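Local coordinates for kunitz-type conkunitzin-S1 (Conus striatus, PDB 6Q6C), which blocks voltage-activated potassium channels of the Shaker family as a Kunitz-type neurotoxin of cone snail venom, at residues R48-Y51 and D52-T56. The protein carries 1 engineered substitution. Sequence-based numbering, arbitrary orientation. Where two conformers were deposited one is given.
Sequences RRTY and DCQDT. Engineered in segment 52-56: D55 (natural residue Arg). With NO3 (nitrate ion), chain D; NO3 (nitrate ion), chain F; PO4 (phosphate ion), chain C.
R49 and D52 meet at the start of helix 50-58, where the arginine bends back at its third torsion (chi3 -58°) and brings NE to 3.4 Å from OD2 of D52. At that length and bent to 133°, the hydrogen bond of this salt bridge is weak, and the guanidinium and carboxylate planes stand 81° apart. Beyond it, Y51 lays its CB against one face of the R49 guanidinium, toward its rim, while D52 OD1 lies at the tyrosine's ring edge, 3.6 Å from CD1. An acid suits the first turn, where the helix's N-terminal end would probably favour a negative charge. A nitrate lies beside the D52 carboxylate and accepts hydrogen bonds from R48 N and R49 N. R48 itself stretches away, its NE bound to a second nitrate and its NH2 to a phosphate that K18 also holds; all three ions probably come from the crystallisation liquor. Backbone bonds of the first turns set these residues in place: R49, the N-cap residue, takes C53 N on its carbonyl O at 3.2 Å, and Q54 N reaches T50 O at 2.8 Å. D55, an engineered residue, gives its N to Y51 O. T50 rests its methyl CG2 on Q54 CD at 3.8 Å. At T56, OG1 and N approach D52 O from opposite faces of its carbonyl plane. On the inner side, C53 forms the Kunitz-fold disulfide with C32 of strand 31-37, and together with T50 packs the helix against I23 of strand 20-26.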
ATOM      1  N   ARG A  48       2.699  -0.295  -6.558  1.00 18.89           N
ATOM      2  CA  ARG A  48       3.105  -1.413  -7.410  1.00 19.26           C
ATOM      3  C   ARG A  48       4.466  -1.948  -7.014  1.00 19.13           C
ATOM      4  O   ARG A  48       4.663  -3.217  -7.187  1.00 21.28           O
ATOM      5  CB  ARG A  48       3.082  -1.071  -8.886  1.00 20.04           C
ATOM      6  CG  ARG A  48       1.670  -0.800  -9.373  1.00 18.85           C
ATOM      7  CD  ARG A  48       1.688  -0.552 -10.871  1.00 18.99           C
ATOM      8  NE  ARG A  48       0.389  -0.266 -11.423  1.00 20.43           N
ATOM      9  CZ  ARG A  48      -0.497  -1.164 -11.798  1.00 19.77           C
ATOM     10  NH1 ARG A  48      -0.204  -2.446 -11.657  1.00 19.38           N
ATOM     11  NH2 ARG A  48      -1.689  -0.775 -12.238  1.00 19.62           N
ATOM     12  N   ARG A  49       5.374  -1.107  -6.579  1.00 23.51           N
ATOM     13  CA  ARG A  49       6.754  -1.523  -6.292  1.00 23.07           C
ATOM     14  C   ARG A  49       7.118  -1.192  -4.853  1.00 24.28           C
ATOM     15  O   ARG A  49       6.732  -0.114  -4.328  1.00 24.10           O
ATOM     16  CB  ARG A  49       7.672  -0.773  -7.250  1.00 29.40           C
ATOM     17  CG  ARG A  49       7.465  -1.208  -8.688  1.00 31.87           C
ATOM     18  CD  ARG A  49       8.680  -0.876  -9.482  1.00 48.76           C
ATOM     19  NE  ARG A  49       8.929   0.542  -9.392  1.00 48.27           N
ATOM     20  CZ  ARG A  49      10.128   1.116  -9.274  1.00 68.72           C
ATOM     21  NH1 ARG A  49      11.242   0.404  -9.114  1.00 63.45           N
ATOM     22  NH2 ARG A  49      10.191   2.435  -9.255  1.00 52.24           N
ATOM     23  N   THR A  50       7.892  -2.071  -4.255  1.00 22.83           N
ATOM     24  CA  THR A  50       8.486  -1.815  -2.917  1.00 22.09           C
ATOM     25  C   THR A  50       9.289  -0.524  -2.969  1.00 21.80           C
ATOM     26  O   THR A  50       9.215   0.229  -1.978  1.00 20.65           O
ATOM     27  CB  THR A  50       9.301  -3.032  -2.465  1.00 24.32           C
ATOM     28  OG1 THR A  50       8.414  -4.140  -2.299  1.00 29.59           O
ATOM     29  CG2 THR A  50       9.985  -2.807  -1.140  1.00 29.98           C
ATOM     30  N   TYR A  51      10.015  -0.281  -4.063  1.00 23.49           N
ATOM     31  CA  TYR A  51      10.844   0.938  -4.203  1.00 22.34           C
ATOM     32  C   TYR A  51       9.965   2.169  -3.925  1.00 22.04           C
ATOM     33  O   TYR A  51      10.337   3.029  -3.138  1.00 24.34           O
ATOM     34  CB  TYR A  51      11.427   0.996  -5.608  1.00 28.51           C
ATOM     35  CG  TYR A  51      12.304   2.182  -5.824  1.00 28.93           C
ATOM     36  CD1 TYR A  51      11.758   3.415  -6.130  1.00 29.42           C
ATOM     37  CD2 TYR A  51      13.674   2.083  -5.621  1.00 32.36           C
ATOM     38  CE1 TYR A  51      12.569   4.523  -6.254  1.00 34.00           C
ATOM     39  CE2 TYR A  51      14.505   3.169  -5.828  1.00 35.47           C
ATOM     40  CZ  TYR A  51      13.939   4.390  -6.112  1.00 33.31           C
ATOM     41  OH  TYR A  51      14.760   5.462  -6.264  1.00 44.97           O
ATOM     42  N   ASP A  52       8.807   2.240  -4.555  1.00 23.11           N
ATOM     43  CA  ASP A  52       7.944   3.435  -4.418  1.00 23.68           C
ATOM     44  C   ASP A  52       7.345   3.550  -3.028  1.00 21.09           C
ATOM     45  O   ASP A  52       7.267   4.626  -2.505  1.00 22.28           O
ATOM     46  CB  ASP A  52       6.887   3.449  -5.501  1.00 28.25           C
ATOM     47  CG  ASP A  52       7.533   3.598  -6.850  1.00 35.73           C
ATOM     48  OD1 ASP A  52       8.476   4.437  -7.020  1.00 46.35           O
ATOM     49  OD2 ASP A  52       7.121   2.893  -7.676  1.00 43.12           O
ATOM     50  N   CYS A  53       6.984   2.455  -2.417  0.70 20.46           N
ATOM     51  CA  CYS A  53       6.447   2.506  -1.062  0.70 19.08           C
ATOM     52  C   CYS A  53       7.547   2.947  -0.100  0.70 19.94           C
ATOM     53  O   CYS A  53       7.293   3.852   0.684  0.70 21.00           O
ATOM     54  CB  CYS A  53       5.911   1.131  -0.694  0.70 19.72           C
ATOM     55  SG  CYS A  53       5.219   1.005   0.975  0.70 20.68           S
ATOM     56  N   GLN A  54       8.769   2.437  -0.242  1.00 19.33           N
ATOM     57  CA  GLN A  54       9.881   2.827   0.672  1.00 19.75           C
ATOM     58  C   GLN A  54      10.227   4.301   0.461  1.00 19.83           C
ATOM     59  O   GLN A  54      10.399   5.057   1.451  1.00 22.20           O
ATOM     60  CB  GLN A  54      11.098   1.944   0.440  1.00 21.00           C
ATOM     61  CG  GLN A  54      10.865   0.558   0.982  1.00 20.91           C
ATOM     62  CD  GLN A  54      12.071  -0.358   0.965  1.00 25.38           C
ATOM     63  OE1 GLN A  54      12.154  -1.314   1.769  1.00 28.89           O
ATOM     64  NE2 GLN A  54      12.967  -0.131   0.034  1.00 23.79           N
ATOM     65  N   ASP A  55      10.282   4.741  -0.789  1.00 22.14           N
ATOM     66  CA  ASP A  55      10.676   6.142  -1.105  1.00 22.84           C
ATOM     67  C   ASP A  55       9.619   7.090  -0.543  1.00 22.93           C
ATOM     68  O   ASP A  55       9.923   8.182  -0.091  1.00 28.51           O
ATOM     69  CB  ASP A  55      10.817   6.233  -2.609  1.00 27.43           C
ATOM     70  CG  ASP A  55      11.481   7.492  -3.126  1.00 35.80           C
ATOM     71  OD1 ASP A  55      12.530   7.891  -2.605  1.00 36.77           O
ATOM     72  OD2 ASP A  55      10.963   8.016  -4.090  1.00 46.78           O
ATOM     73  N   THR A  56       8.349   6.707  -0.617  1.00 21.80           N
ATOM     74  CA  THR A  56       7.218   7.574  -0.208  1.00 21.18           C
ATOM     75  C   THR A  56       7.030   7.583   1.306  1.00 21.18           C
ATOM     76  O   THR A  56       6.729   8.664   1.872  1.00 25.49           O
ATOM     77  CB  THR A  56       5.926   7.145  -0.897  1.00 22.53           C
ATOM     78  OG1 THR A  56       6.118   7.195  -2.296  1.00 27.08           O
ATOM     79  CG2 THR A  56       4.742   7.985  -0.506  1.00 24.73           C
TER
HETATM   80  N   NO3 D 102       3.650   2.946  -7.868  1.00 24.11           N
HETATM   81  O1  NO3 D 102       2.297   2.463  -7.546  1.00 31.37           O
HETATM   82  O2  NO3 D 102       3.969   4.270  -7.733  1.00 48.29           O
HETATM   83  O3  NO3 D 102       4.850   1.815  -7.431  1.00 31.79           O
HETATM   84  N   NO3 F 104      -1.157   2.307 -12.681  1.00 75.88           N
HETATM   85  O1  NO3 F 104      -2.325   2.391 -12.240  1.00 72.50           O
HETATM   86  O2  NO3 F 104      -0.946   1.987 -14.185  1.00 63.83           O
HETATM   87  O3  NO3 F 104       0.201   2.541 -11.596  1.00 65.37           O
HETATM   88  P   PO4 C 101      -5.042  -2.741 -13.576  1.00 17.77           P
HETATM   89  O1  PO4 C 101      -5.952  -3.773 -12.910  1.00 18.21           O
HETATM   90  O2  PO4 C 101      -4.440  -1.868 -12.474  1.00 17.78           O
HETATM   91  O3  PO4 C 101      -5.755  -2.029 -14.677  1.00 18.56           O
HETATM   92  O4  PO4 C 101      -3.821  -3.463 -14.189  1.00 17.45           O